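Class II aldolase/adducin domain protein (Pseudomonas syringae pv. phaseolicola 1448A, PDB 3OCR) is of unknown specific function but belongs to the class II aldolase/adducin family, which includes metal-dependent aldolases and related sugar-phosphate enzymes as well as the actin-binding adducins. Local coordinates at residues A[37-42]-A[84-89]; A[46-51]-A[258-263]; A[56-61]-A[201-206]; A[142-147]-A[218-223]; A[173-178]-A[185-190]. All blocks are in the same frame, centred on the assembly; numbering follows the deposited sequence.

Interaction 1. Residues A[37-42]-A[84-89]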
# COMPACT_ATOMS: atom_id res chain seq x y z
N LYS A 37 -20.06 5.08 20.90
CA LYS A 37 -18.95 4.10 20.82
C LYS A 37 -19.00 3.21 19.58
O LYS A 37 -17.97 3.03 18.92
CB LYS A 37 -18.87 3.24 22.10
CG LYS A 37 -18.22 3.96 23.28
CD LYS A 37 -18.45 3.27 24.62
CE LYS A 37 -17.64 3.96 25.74
NZ LYS A 37 -18.21 5.28 26.18
N LEU A 38 -20.17 2.66 19.26
CA LEU A 38 -20.31 1.81 18.06
C LEU A 38 -20.11 2.63 16.77
O LEU A 38 -19.47 2.15 15.84
CB LEU A 38 -21.66 1.07 18.04
CG LEU A 38 -21.87 0.06 16.92
CD1 LEU A 38 -20.86 -1.09 17.04
CD2 LEU A 38 -23.32 -0.47 16.90
N ALA A 39 -20.62 3.87 16.73
CA ALA A 39 -20.37 4.74 15.59
C ALA A 39 -18.88 5.06 15.39
O ALA A 39 -18.37 5.04 14.26
CB ALA A 39 -21.22 6.10 15.68
N ALA A 40 -18.17 5.31 16.50
CA ALA A 40 -16.74 5.52 16.46
C ALA A 40 -16.05 4.28 15.93
O ALA A 40 -15.09 4.38 15.17
CB ALA A 40 -16.21 5.85 17.83
N ALA A 41 -16.55 3.11 16.32
CA ALA A 41 -15.94 1.84 15.86
C ALA A 41 -16.10 1.70 14.33
O ALA A 41 -15.13 1.36 13.64
CB ALA A 41 -16.55 0.69 16.56
N TYR A 42 -17.28 2.01 13.80
CA TYR A 42 -17.49 2.04 12.34
C TYR A 42 -16.55 2.99 11.59
O TYR A 42 -15.91 2.58 10.63
CB TYR A 42 -18.95 2.34 12.00
CG TYR A 42 -19.89 1.16 12.06
CD1 TYR A 42 -20.00 0.29 10.97
CD2 TYR A 42 -20.70 0.93 13.21
CE1 TYR A 42 -20.88 -0.76 10.98
CE2 TYR A 42 -21.60 -0.13 13.23
CZ TYR A 42 -21.67 -0.99 12.11
OH TYR A 42 -22.52 -2.05 12.08
N SER A 84 -26.56 8.90 15.88
CA SER A 84 -27.95 9.07 15.52
C SER A 84 -28.53 8.14 14.45
O SER A 84 -29.73 7.93 14.43
CB SER A 84 -28.22 10.51 15.08
OG SER A 84 -28.27 11.36 16.21
N ASN A 85 -27.71 7.57 13.57
CA ASN A 85 -28.32 6.81 12.47
C ASN A 85 -28.20 5.28 12.57
O ASN A 85 -28.68 4.53 11.70
CB ASN A 85 -27.94 7.39 11.08
CG ASN A 85 -26.49 7.14 10.66
OD1 ASN A 85 -25.83 6.17 11.10
ND2 ASN A 85 -26.01 7.98 9.76
N LEU A 86 -27.60 4.82 13.66
CA LEU A 86 -27.51 3.39 13.90
C LEU A 86 -28.92 2.88 14.07
O LEU A 86 -29.84 3.63 14.43
CB LEU A 86 -26.68 3.10 15.14
CG LEU A 86 -25.19 3.21 14.85
CD1 LEU A 86 -24.47 3.50 16.13
CD2 LEU A 86 -24.67 1.90 14.19
N VAL A 87 -29.11 1.60 13.76
CA VAL A 87 -30.44 1.03 13.85
C VAL A 87 -30.53 0.10 15.06
O VAL A 87 -29.65 -0.76 15.24
CB VAL A 87 -30.85 0.28 12.56
CG1 VAL A 87 -32.31 -0.14 12.62
CG2 VAL A 87 -30.59 1.12 11.33
N LYS A 88 -31.60 0.26 15.83
CA LYS A 88 -31.88 -0.62 16.96
C LYS A 88 -32.82 -1.73 16.55
O LYS A 88 -33.95 -1.48 16.08
CB LYS A 88 -32.48 0.14 18.14
CG LYS A 88 -32.65 -0.73 19.40
CD LYS A 88 -32.83 0.11 20.65
CE LYS A 88 -34.21 0.73 20.71
NZ LYS A 88 -34.36 1.50 21.98
N VAL A 89 -32.35 -2.96 16.73
CA VAL A 89 -33.11 -4.16 16.36
C VAL A 89 -33.19 -5.14 17.55
O VAL A 89 -32.39 -5.03 18.49
CB VAL A 89 -32.50 -4.87 15.12
CG1 VAL A 89 -32.49 -3.95 13.89
CG2 VAL A 89 -31.10 -5.39 15.41
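Leu86 pushes its two methyl branches against one side of helix 29-47, where Leu38, Ala39 and Tyr42 receive them. Its CG lies anti to the carbonyl carbon (chi1 -78°), which carries the fork across to the helix and spreads the branches over the three partners. CD2 sits between two of them, 3.8 Å from Leu38 CD2 and equally 3.8 Å from Tyr42 CE2; it meets the tyrosine ring obliquely. CD1 goes to the backbone side, 3.9 Å from Ala39 N and 4.2 Å from Ala39 CB. Alanine suits this place because its single methyl lets the leucine come close to the helix backbone, while Leu38 and Tyr42 supply the bulk beside it. Leu86 comes immediately before strand 87-90, the next-to-last strand at one end of the mixed sheet, so the contact joins the start of that strand to the helix packed on the sheet. Leu38 and Leu86 both also touch Leu70 of the neighbouring strand 68-71, which continues the same apolar layer. Beyond this contact, the OH of Tyr42 is bonded to the backbone N atoms of Phe58 and Asn72. The carbonyl O of Leu86 is held in turn by NH1 of Arg35.

Interaction 2. Residues A[46-51]-A[258-263]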
# COMPACT_ATOMS: atom_id res chain seq x y z
N ALA A 46 -13.21 2.39 9.04
CA ALA A 46 -13.11 3.08 7.77
C ALA A 46 -11.76 3.76 7.67
O ALA A 46 -11.06 3.60 6.67
CB ALA A 46 -14.27 4.08 7.59
N LEU A 47 -11.37 4.50 8.71
CA LEU A 47 -10.05 5.14 8.77
C LEU A 47 -8.92 4.12 8.61
O LEU A 47 -7.99 4.36 7.85
CB LEU A 47 -9.89 5.89 10.09
CG LEU A 47 -8.64 6.73 10.33
CD1 LEU A 47 -8.65 7.98 9.44
CD2 LEU A 47 -8.57 7.13 11.81
N LYS A 48 -9.01 3.00 9.30
CA LYS A 48 -7.99 1.95 9.24
C LYS A 48 -8.16 1.02 8.04
O LYS A 48 -7.42 0.05 7.91
CB LYS A 48 -7.99 1.09 10.52
CG LYS A 48 -7.78 1.86 11.82
CD LYS A 48 -6.49 2.63 11.79
CE LYS A 48 -6.18 3.23 13.15
NZ LYS A 48 -4.86 3.91 13.13
N ARG A 49 -9.16 1.31 7.20
CA ARG A 49 -9.43 0.54 5.99
C ARG A 49 -9.75 -0.95 6.26
O ARG A 49 -9.24 -1.83 5.57
CB ARG A 49 -8.25 0.67 4.98
CG ARG A 49 -8.02 2.09 4.47
CD ARG A 49 -6.81 2.15 3.54
NE ARG A 49 -6.81 3.37 2.72
CZ ARG A 49 -6.15 4.49 3.02
NH1 ARG A 49 -5.41 4.57 4.13
NH2 ARG A 49 -6.22 5.54 2.21
N TRP A 50 -10.58 -1.22 7.27
CA TRP A 50 -11.00 -2.59 7.54
C TRP A 50 -12.34 -2.91 6.88
O TRP A 50 -13.09 -3.74 7.37
CB TRP A 50 -11.11 -2.86 9.06
CG TRP A 50 -9.86 -2.62 9.87
CD1 TRP A 50 -8.57 -2.72 9.44
CD2 TRP A 50 -9.80 -2.26 11.26
NE1 TRP A 50 -7.71 -2.44 10.48
CE2 TRP A 50 -8.43 -2.15 11.60
CE3 TRP A 50 -10.77 -2.03 12.24
CZ2 TRP A 50 -8.00 -1.80 12.89
CZ3 TRP A 50 -10.35 -1.67 13.52
CH2 TRP A 50 -8.97 -1.57 13.84
N THR A 51 -12.66 -2.22 5.79
CA THR A 51 -14.02 -2.24 5.24
C THR A 51 -14.10 -3.03 3.95
O THR A 51 -13.10 -3.21 3.27
CB THR A 51 -14.52 -0.83 4.90
OG1 THR A 51 -13.62 -0.22 3.97
CG2 THR A 51 -14.66 0.03 6.12
N ASN A 258 -8.95 5.22 23.89
CA ASN A 258 -8.94 6.70 24.02
C ASN A 258 -8.03 7.36 22.97
O ASN A 258 -8.28 8.50 22.55
CB ASN A 258 -8.48 7.12 25.42
CG ASN A 258 -9.51 6.84 26.50
OD1 ASN A 258 -10.68 6.58 26.22
ND2 ASN A 258 -9.09 6.93 27.75
N ALA A 259 -6.96 6.67 22.60
CA ALA A 259 -6.04 7.15 21.56
C ALA A 259 -6.69 7.01 20.18
O ALA A 259 -6.61 7.92 19.37
CB ALA A 259 -4.70 6.40 21.60
N LEU A 260 -7.34 5.89 19.92
CA LEU A 260 -8.13 5.73 18.68
C LEU A 260 -9.13 6.88 18.53
O LEU A 260 -9.25 7.46 17.45
CB LEU A 260 -8.84 4.39 18.64
CG LEU A 260 -7.91 3.19 18.41
CD1 LEU A 260 -8.71 1.89 18.35
CD2 LEU A 260 -7.07 3.32 17.14
N ILE A 261 -9.83 7.21 19.61
CA ILE A 261 -10.81 8.34 19.63
C ILE A 261 -10.16 9.69 19.33
O ILE A 261 -10.68 10.44 18.51
CB ILE A 261 -11.60 8.41 20.96
CG1 ILE A 261 -12.52 7.19 21.11
CG2 ILE A 261 -12.42 9.74 21.08
CD1 ILE A 261 -13.52 7.01 19.99
N ARG A 262 -9.06 10.01 20.00
CA ARG A 262 -8.32 11.25 19.72
C ARG A 262 -7.92 11.31 18.24
O ARG A 262 -8.03 12.35 17.62
CB ARG A 262 -7.08 11.44 20.63
CG ARG A 262 -7.36 11.61 22.12
CD ARG A 262 -6.14 12.16 22.91
NE ARG A 262 -4.94 11.35 22.71
CZ ARG A 262 -4.66 10.20 23.34
NH1 ARG A 262 -5.47 9.70 24.28
NH2 ARG A 262 -3.55 9.54 23.03
N GLU A 263 -7.44 10.18 17.69
CA GLU A 263 -7.05 10.12 16.28
C GLU A 263 -8.24 10.33 15.36
O GLU A 263 -8.17 11.12 14.41
CB GLU A 263 -6.40 8.78 15.94
CG GLU A 263 -5.68 8.80 14.59
CD GLU A 263 -5.19 7.44 14.15
OE1 GLU A 263 -4.96 6.56 15.03
OE2 GLU A 263 -5.03 7.25 12.93
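The carboxylate of Glu263 is met by Lys48, whose NZ approaches OE1 at 3.3 Å from the syn side, 16° out of the carboxylate plane. The other oxygen, OE2, has a weak bond to the same ammonium and lies 3.7 Å from CD2 of Leu47, so a methyl group sits beside the charged end. A second flat group, the indole of Trp50, carries Lys48 CB on one face, 3.4 Å above the ring plane and offset toward its rim. The guanidinium of Arg262 has Ala259 CA over one face and turns to the second subunit, where NE pairs with OE2 of Glu80 of that subunit and NH2 with the O of its Gly75.

Lysine suits its place because it is long and has both an apolar stem and a charged end. A bend at chi2 (-57°) turns the stem before the chain runs on, extended, to the glutamate, which comes from the opposite direction. On the way its CE passes 4.1 Å from Leu260 CD2. Helix 29-47 closes in a Schellman motif, with Arg49 at positive phi, directly after Lys48. The salt bridge thus ties the end of this helix to helix 251-265. Its long bonds and partly exposed partners suggest a modest electrostatic link, flanked by the methyl groups of Leu47 and Leu260 and the lysine's own apolar stem.

Interaction 3. Residues A[56-61]-A[201-206]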
# COMPACT_ATOMS: atom_id res chain seq x y z
N THR A 56 -20.36 -6.49 5.62
CA THR A 56 -19.86 -6.59 7.01
C THR A 56 -20.43 -5.55 7.99
O THR A 56 -20.85 -4.47 7.60
CB THR A 56 -18.30 -6.71 7.13
OG1 THR A 56 -17.70 -5.41 7.21
CG2 THR A 56 -17.72 -7.53 5.98
N HIS A 57 -20.42 -5.92 9.26
CA HIS A 57 -21.20 -5.25 10.27
C HIS A 57 -20.58 -5.36 11.64
O HIS A 57 -19.91 -6.37 11.95
CB HIS A 57 -22.59 -5.87 10.32
CG HIS A 57 -23.30 -5.85 9.01
ND1 HIS A 57 -23.92 -4.72 8.52
CD2 HIS A 57 -23.46 -6.81 8.06
CE1 HIS A 57 -24.43 -4.99 7.33
NE2 HIS A 57 -24.17 -6.25 7.03
N PHE A 58 -20.79 -4.33 12.45
CA PHE A 58 -20.45 -4.35 13.88
C PHE A 58 -21.74 -4.22 14.68
O PHE A 58 -22.53 -3.32 14.41
CB PHE A 58 -19.55 -3.16 14.23
CG PHE A 58 -18.22 -3.15 13.54
CD1 PHE A 58 -17.71 -4.28 12.92
CD2 PHE A 58 -17.43 -2.00 13.57
CE1 PHE A 58 -16.48 -4.25 12.30
CE2 PHE A 58 -16.19 -1.97 12.95
CZ PHE A 58 -15.71 -3.12 12.33
N SER A 59 -21.93 -5.07 15.68
CA SER A 59 -23.13 -4.94 16.54
C SER A 59 -22.74 -4.72 18.00
O SER A 59 -21.66 -5.15 18.42
CB SER A 59 -24.03 -6.18 16.42
OG SER A 59 -23.33 -7.34 16.83
N ALA A 60 -23.61 -4.03 18.75
CA ALA A 60 -23.48 -3.86 20.20
C ALA A 60 -24.83 -4.05 20.89
O ALA A 60 -25.85 -3.59 20.38
CB ALA A 60 -22.94 -2.46 20.52
N ARG A 61 -24.82 -4.68 22.06
CA ARG A 61 -26.00 -4.74 22.88
C ARG A 61 -26.31 -3.36 23.50
O ARG A 61 -25.41 -2.67 23.98
CB ARG A 61 -25.89 -5.79 23.97
CG ARG A 61 -27.27 -6.01 24.66
CD ARG A 61 -27.18 -6.92 25.81
NE ARG A 61 -28.49 -7.37 26.32
CZ ARG A 61 -29.26 -6.70 27.19
NH1 ARG A 61 -28.91 -5.49 27.62
NH2 ARG A 61 -30.39 -7.24 27.61
N HIS A 201 -13.30 -3.19 24.03
CA HIS A 201 -12.59 -4.47 24.13
C HIS A 201 -12.56 -5.23 22.78
O HIS A 201 -11.50 -5.75 22.37
CB HIS A 201 -13.23 -5.31 25.25
CG HIS A 201 -12.63 -6.68 25.40
ND1 HIS A 201 -13.36 -7.78 25.79
CD2 HIS A 201 -11.36 -7.13 25.19
CE1 HIS A 201 -12.58 -8.84 25.82
NE2 HIS A 201 -11.36 -8.48 25.45
N ALA A 202 -13.71 -5.29 22.10
CA ALA A 202 -13.83 -5.93 20.79
C ALA A 202 -12.92 -5.27 19.76
O ALA A 202 -12.25 -5.94 18.98
CB ALA A 202 -15.32 -5.95 20.31
N ILE A 203 -12.90 -3.94 19.77
CA ILE A 203 -12.10 -3.21 18.83
C ILE A 203 -10.60 -3.39 19.09
O ILE A 203 -9.81 -3.42 18.13
CB ILE A 203 -12.47 -1.69 18.86
CG1 ILE A 203 -13.73 -1.44 18.03
CG2 ILE A 203 -11.32 -0.85 18.36
CD1 ILE A 203 -13.61 -1.65 16.48
N GLN A 204 -10.20 -3.49 20.37
CA GLN A 204 -8.78 -3.67 20.67
C GLN A 204 -8.34 -5.02 20.13
O GLN A 204 -7.30 -5.10 19.50
CB GLN A 204 -8.46 -3.62 22.18
CG GLN A 204 -6.92 -3.73 22.46
CD GLN A 204 -6.52 -3.57 23.92
OE1 GLN A 204 -7.29 -3.85 24.83
NE2 GLN A 204 -5.30 -3.11 24.15
N GLN A 205 -9.13 -6.05 20.37
CA GLN A 205 -8.81 -7.39 19.86
C GLN A 205 -8.77 -7.41 18.32
O GLN A 205 -7.90 -8.06 17.73
CB GLN A 205 -9.84 -8.40 20.36
CG GLN A 205 -9.92 -8.54 21.89
CD GLN A 205 -10.42 -9.90 22.28
OE1 GLN A 205 -9.63 -10.79 22.59
NE2 GLN A 205 -11.74 -10.08 22.25
N LEU A 206 -9.70 -6.70 17.67
CA LEU A 206 -9.75 -6.70 16.20
C LEU A 206 -8.53 -5.99 15.59
O LEU A 206 -7.90 -6.51 14.66
CB LEU A 206 -11.06 -6.07 15.69
CG LEU A 206 -11.19 -5.92 14.16
CD1 LEU A 206 -11.30 -7.28 13.49
CD2 LEU A 206 -12.40 -5.01 13.82
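Strand 58-61 passes helix 199-219 with its nearest CA atoms, those of Phe58 and Ala202, 9.7 Å apart, and the side chains of Phe58, Ile203 and Leu206 bridge the gap. The side chain of Phe58 sets out toward the helix, and with CG anti to the carbonyl carbon (chi1 -62°) the ring reaches into the helix layer. Its far end does the touching: CZ is 4.1 Å from CD2 of Leu206, and CE2 is 4.4 Å from CD1 of Ile203. Both methyls reach the ring obliquely. Leu206 crosses the phenylalanine at about a right angle, its CG anti to the backbone N (chi1 176°). Ile203 sends only its terminal methyl to the ring, about one turn earlier on the helix. An aromatic residue suits the strand position because it is long enough to span the gap between sheet and helix, and branched aliphatic residues on the helix offer methyls to its far end. The Phe58 ring also meets that of Tyr42 and touches Leu38, both on helix 29-47, so two helices share it. Next along the strand, Ser59 OG is bonded to His112 and His116 of helix 110-118. The alternation of Phe58 and Ser59 therefore serves helices on the two faces of the sheet, as in the three-layered alpha/beta/alpha arrangement of the class II aldolase/adducin (AraD-like) fold.

Interaction 4. Residues A[142-147]-A[218-223]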
# COMPACT_ATOMS: atom_id res chain seq x y z
N GLY A 142 -3.74 -21.45 9.40
CA GLY A 142 -4.31 -20.21 9.94
C GLY A 142 -3.23 -19.31 10.52
O GLY A 142 -2.17 -19.16 9.93
N LEU A 143 -3.50 -18.71 11.67
CA LEU A 143 -2.59 -17.71 12.23
C LEU A 143 -1.40 -18.37 12.92
O LEU A 143 -1.56 -19.07 13.90
CB LEU A 143 -3.32 -16.78 13.20
CG LEU A 143 -2.54 -15.60 13.79
CD1 LEU A 143 -2.34 -14.47 12.79
CD2 LEU A 143 -3.22 -15.09 15.07
N LEU A 144 -0.20 -18.10 12.39
CA LEU A 144 1.03 -18.74 12.83
C LEU A 144 1.63 -18.03 14.06
O LEU A 144 1.46 -16.81 14.21
CB LEU A 144 2.02 -18.76 11.64
CG LEU A 144 1.57 -19.50 10.36
CD1 LEU A 144 2.54 -19.20 9.21
CD2 LEU A 144 1.52 -21.01 10.57
N PRO A 145 2.31 -18.77 14.96
CA PRO A 145 2.95 -18.12 16.11
C PRO A 145 4.38 -17.60 15.78
O PRO A 145 5.37 -18.18 16.22
CB PRO A 145 2.96 -19.22 17.16
CG PRO A 145 3.10 -20.50 16.39
CD PRO A 145 2.48 -20.24 15.00
N ILE A 146 4.48 -16.54 14.99
CA ILE A 146 5.81 -16.12 14.45
C ILE A 146 6.13 -14.66 14.73
O ILE A 146 7.16 -14.13 14.27
CB ILE A 146 5.96 -16.42 12.93
CG1 ILE A 146 4.75 -15.94 12.12
CG2 ILE A 146 6.11 -17.92 12.70
CD1 ILE A 146 4.76 -14.46 11.82
N SER A 147 5.27 -14.01 15.48
CA SER A 147 5.48 -12.62 15.86
C SER A 147 4.90 -12.39 17.25
O SER A 147 4.00 -13.10 17.68
CB SER A 147 4.83 -11.67 14.86
OG SER A 147 3.39 -11.72 14.91
N ALA A 218 3.29 -10.70 5.04
CA ALA A 218 4.69 -10.27 4.72
C ALA A 218 5.72 -11.34 5.11
O ALA A 218 6.58 -11.75 4.27
CB ALA A 218 5.01 -8.96 5.40
N ALA A 219 5.63 -11.82 6.35
CA ALA A 219 6.61 -12.79 6.92
C ALA A 219 6.78 -14.02 6.07
O ALA A 219 7.93 -14.51 5.84
CB ALA A 219 6.17 -13.20 8.37
N GLN A 220 5.65 -14.51 5.59
CA GLN A 220 5.61 -15.78 4.87
C GLN A 220 5.87 -15.65 3.34
O GLN A 220 5.77 -16.64 2.59
CB GLN A 220 4.28 -16.50 5.17
CG GLN A 220 3.13 -15.97 4.33
CD GLN A 220 1.74 -16.38 4.85
OE1 GLN A 220 0.77 -15.66 4.60
NE2 GLN A 220 1.64 -17.51 5.55
N SER A 221 6.23 -14.46 2.86
CA SER A 221 6.42 -14.25 1.41
C SER A 221 7.39 -15.21 0.71
O SER A 221 7.28 -15.44 -0.50
CB SER A 221 6.83 -12.82 1.12
OG SER A 221 5.98 -11.96 1.82
N ALA A 222 8.36 -15.75 1.44
CA ALA A 222 9.21 -16.82 0.87
C ALA A 222 8.80 -18.22 1.26
O ALA A 222 9.56 -19.16 1.02
CB ALA A 222 10.71 -16.60 1.18
N GLY A 223 7.59 -18.38 1.79
CA GLY A 223 7.15 -19.72 2.22
C GLY A 223 7.21 -19.85 3.73
O GLY A 223 8.04 -19.23 4.41
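Where helix 199-219 ends, Ala219 and Gln220 lie against Leu144 and Ile146 of the loop that leads into helix 148-151. The closer pair is Ile146 CD1 with Ala219 CB, 3.9 Å apart, a methyl on a methyl at the last turn of the helix. With CG1 of Ile146 between the backbone N and the carbonyl carbon (chi1 48°), CD1 is turned to the alanine, whose small side chain lets the loop come near. Leu144 makes the second touch: its CD1 is 4.1 Å from NE2 of Gln220 and the two chains cross at about a right angle. That amide is not left without polar partners, since OE1 of Gln220 is bonded to Gln139 and NE2 to OD1 of Asn224. Pro145, between the two apolar residues, centres an inverse gamma turn, closed by a weak bond from Ile146 N to Leu144 O at 3.1 Å, a turn consistent with both neighbours pointing at the helix. Ser147 follows as the N-cap of helix 148-151. Gln216, a turn back on the long helix, is bonded to Leu144 N and Gly142 O. Asn189 of the second subunit is bonded to Ile146 O, and the arrangement is that of a loop packed on a helix end at a subunit boundary of the tetramer.

Interaction 5. Residues A[173-178]-A[185-190]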
# COMPACT_ATOMS: atom_id res chain seq x y z
N GLU A 173 -25.53 -23.54 14.67
CA GLU A 173 -25.19 -24.40 15.79
C GLU A 173 -23.67 -24.64 15.84
O GLU A 173 -23.05 -24.51 16.90
CB GLU A 173 -25.92 -25.75 15.72
CG GLU A 173 -27.45 -25.68 15.65
CD GLU A 173 -28.09 -26.92 14.97
OE1 GLU A 173 -27.36 -27.80 14.45
OE2 GLU A 173 -29.34 -27.01 14.96
N ARG A 174 -23.09 -24.98 14.69
CA ARG A 174 -21.66 -25.27 14.60
C ARG A 174 -20.81 -24.04 14.90
O ARG A 174 -19.75 -24.14 15.52
CB ARG A 174 -21.31 -25.85 13.23
CG ARG A 174 -21.56 -27.36 13.10
CD ARG A 174 -21.01 -27.91 11.78
NE ARG A 174 -21.83 -27.49 10.64
CZ ARG A 174 -22.69 -28.27 9.98
NH1 ARG A 174 -22.85 -29.55 10.32
NH2 ARG A 174 -23.38 -27.76 8.97
N LEU A 175 -21.31 -22.87 14.48
CA LEU A 175 -20.61 -21.60 14.70
C LEU A 175 -20.45 -21.32 16.19
O LEU A 175 -19.37 -20.91 16.64
CB LEU A 175 -21.36 -20.46 14.02
CG LEU A 175 -20.94 -19.01 14.23
CD1 LEU A 175 -19.66 -18.69 13.46
CD2 LEU A 175 -22.08 -18.11 13.75
N VAL A 176 -21.54 -21.53 16.94
CA VAL A 176 -21.54 -21.34 18.39
C VAL A 176 -20.66 -22.41 19.06
O VAL A 176 -19.83 -22.10 19.93
CB VAL A 176 -23.00 -21.31 18.95
CG1 VAL A 176 -23.02 -21.43 20.48
CG2 VAL A 176 -23.74 -20.02 18.51
N ALA A 177 -20.80 -23.67 18.63
CA ALA A 177 -19.96 -24.75 19.15
C ALA A 177 -18.48 -24.50 18.90
O ALA A 177 -17.66 -24.70 19.80
CB ALA A 177 -20.39 -26.10 18.56
N ASP A 178 -18.14 -24.02 17.70
CA ASP A 178 -16.76 -23.69 17.35
C ASP A 178 -16.20 -22.54 18.21
O ASP A 178 -15.08 -22.62 18.69
CB ASP A 178 -16.65 -23.31 15.86
CG ASP A 178 -16.88 -24.49 14.92
OD1 ASP A 178 -16.66 -25.67 15.30
OD2 ASP A 178 -17.30 -24.23 13.78
N MSE A 185 -12.48 -15.38 16.59
CA MSE A 185 -12.69 -16.48 15.66
C MSE A 185 -12.18 -16.15 14.26
O MSE A 185 -12.36 -15.03 13.73
CB MSE A 185 -14.15 -16.91 15.60
CG MSE A 185 -14.37 -18.32 14.89
SE MSE A 185 -16.01 -19.24 15.46
CE MSE A 185 -17.03 -17.56 15.46
N ILE A 186 -11.55 -17.13 13.65
CA ILE A 186 -11.22 -16.99 12.27
C ILE A 186 -12.25 -17.80 11.49
O ILE A 186 -12.39 -19.04 11.65
CB ILE A 186 -9.72 -17.37 11.99
CG1 ILE A 186 -8.80 -16.31 12.61
CG2 ILE A 186 -9.45 -17.51 10.48
CD1 ILE A 186 -7.26 -16.63 12.51
N LEU A 187 -13.00 -17.10 10.66
CA LEU A 187 -13.99 -17.74 9.80
C LEU A 187 -13.23 -18.14 8.54
O LEU A 187 -12.91 -17.30 7.71
CB LEU A 187 -15.14 -16.76 9.51
CG LEU A 187 -15.83 -16.17 10.73
CD1 LEU A 187 -16.61 -14.91 10.36
CD2 LEU A 187 -16.75 -17.19 11.44
N ARG A 188 -12.88 -19.42 8.42
CA ARG A 188 -12.04 -19.87 7.34
C ARG A 188 -12.64 -19.49 5.98
O ARG A 188 -13.86 -19.60 5.77
CB ARG A 188 -11.79 -21.40 7.40
CG ARG A 188 -11.02 -21.92 8.61
CD ARG A 188 -10.65 -23.37 8.33
NE ARG A 188 -10.21 -24.10 9.51
CZ ARG A 188 -8.96 -24.17 9.95
NH1 ARG A 188 -7.97 -23.54 9.30
NH2 ARG A 188 -8.69 -24.88 11.04
N ASN A 189 -11.75 -19.07 5.08
CA ASN A 189 -12.05 -18.59 3.74
C ASN A 189 -13.06 -17.45 3.76
O ASN A 189 -13.82 -17.28 2.82
CB ASN A 189 -12.60 -19.71 2.87
CG ASN A 189 -11.67 -20.91 2.84
OD1 ASN A 189 -11.94 -21.89 3.51
ND2 ASN A 189 -10.55 -20.82 2.09
N HIS A 190 -13.12 -16.71 4.85
CA HIS A 190 -14.26 -15.81 4.94
C HIS A 190 -13.85 -14.49 5.55
O HIS A 190 -14.11 -13.45 4.95
CB HIS A 190 -15.43 -16.51 5.67
CG HIS A 190 -16.67 -15.67 5.83
ND1 HIS A 190 -17.79 -16.11 6.51
CD2 HIS A 190 -16.96 -14.42 5.41
CE1 HIS A 190 -18.71 -15.17 6.48
NE2 HIS A 190 -18.23 -14.13 5.83
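Helix 173-178 and strand 185-187 run roughly antiparallel, their axes 10.7 Å apart at closest and inclined by 144°. Leu175 reaches across with CD1, which meets CE of Met185 at 3.5 Å, tighter than usual van der Waals contact, and CD2 of Leu187 at 3.8 Å. Both pairs approach obliquely. Met185 is selenomethionine here, and the bend at its last torsion (chi3 40°) turns CE toward the leucine while SE lies 4.1 Å from CB of Asp178. A flexible, unbranched residue suits this place because it can bend its end along the helix; one methyl of the leucine, CD1, serves two alternate strand residues. The helix is the crossover of a beta-alpha-beta unit, joining strand 157-160 to its parallel neighbour 184-187, and the contact is its inward face lying on the returning strand. Leu175 also touches Ile111 and Ile115 of helix 110-118. Asp178 touches Met185 with its CB, while its OD2 is bonded to ND1 of His160 in the neighbouring strand 157-160. Beyond the strand, the ring of His190 meets those of His127 and His129, a histidine cluster reminiscent of the metal site of class II aldolases.

How the interactions relate
Interactions 1, 3 and 5 all reach the same mixed sheet, and interactions 1 and 2 both use helix 29-47. Interaction 1 touches interaction 3, their centres about 11 Å apart, and interactions 2 and 3 meet where Trp50 and Leu260 pack on Leu206 and Ile203. Interaction 3, its centre about 3 Å from the centre of the chain, is the most central. Helix 199-219 links it to interaction 4, their centres about 25 Å apart. Along the chain, interactions 3, 4 and 5 fall within the loop closed by interaction 2, and interaction 5 within those of 3 and 4. Helices 29-47 and 199-219 thus lie on the sheet, and helix 251-265 packs on both, while interactions 2 and 4 touch the second subunit.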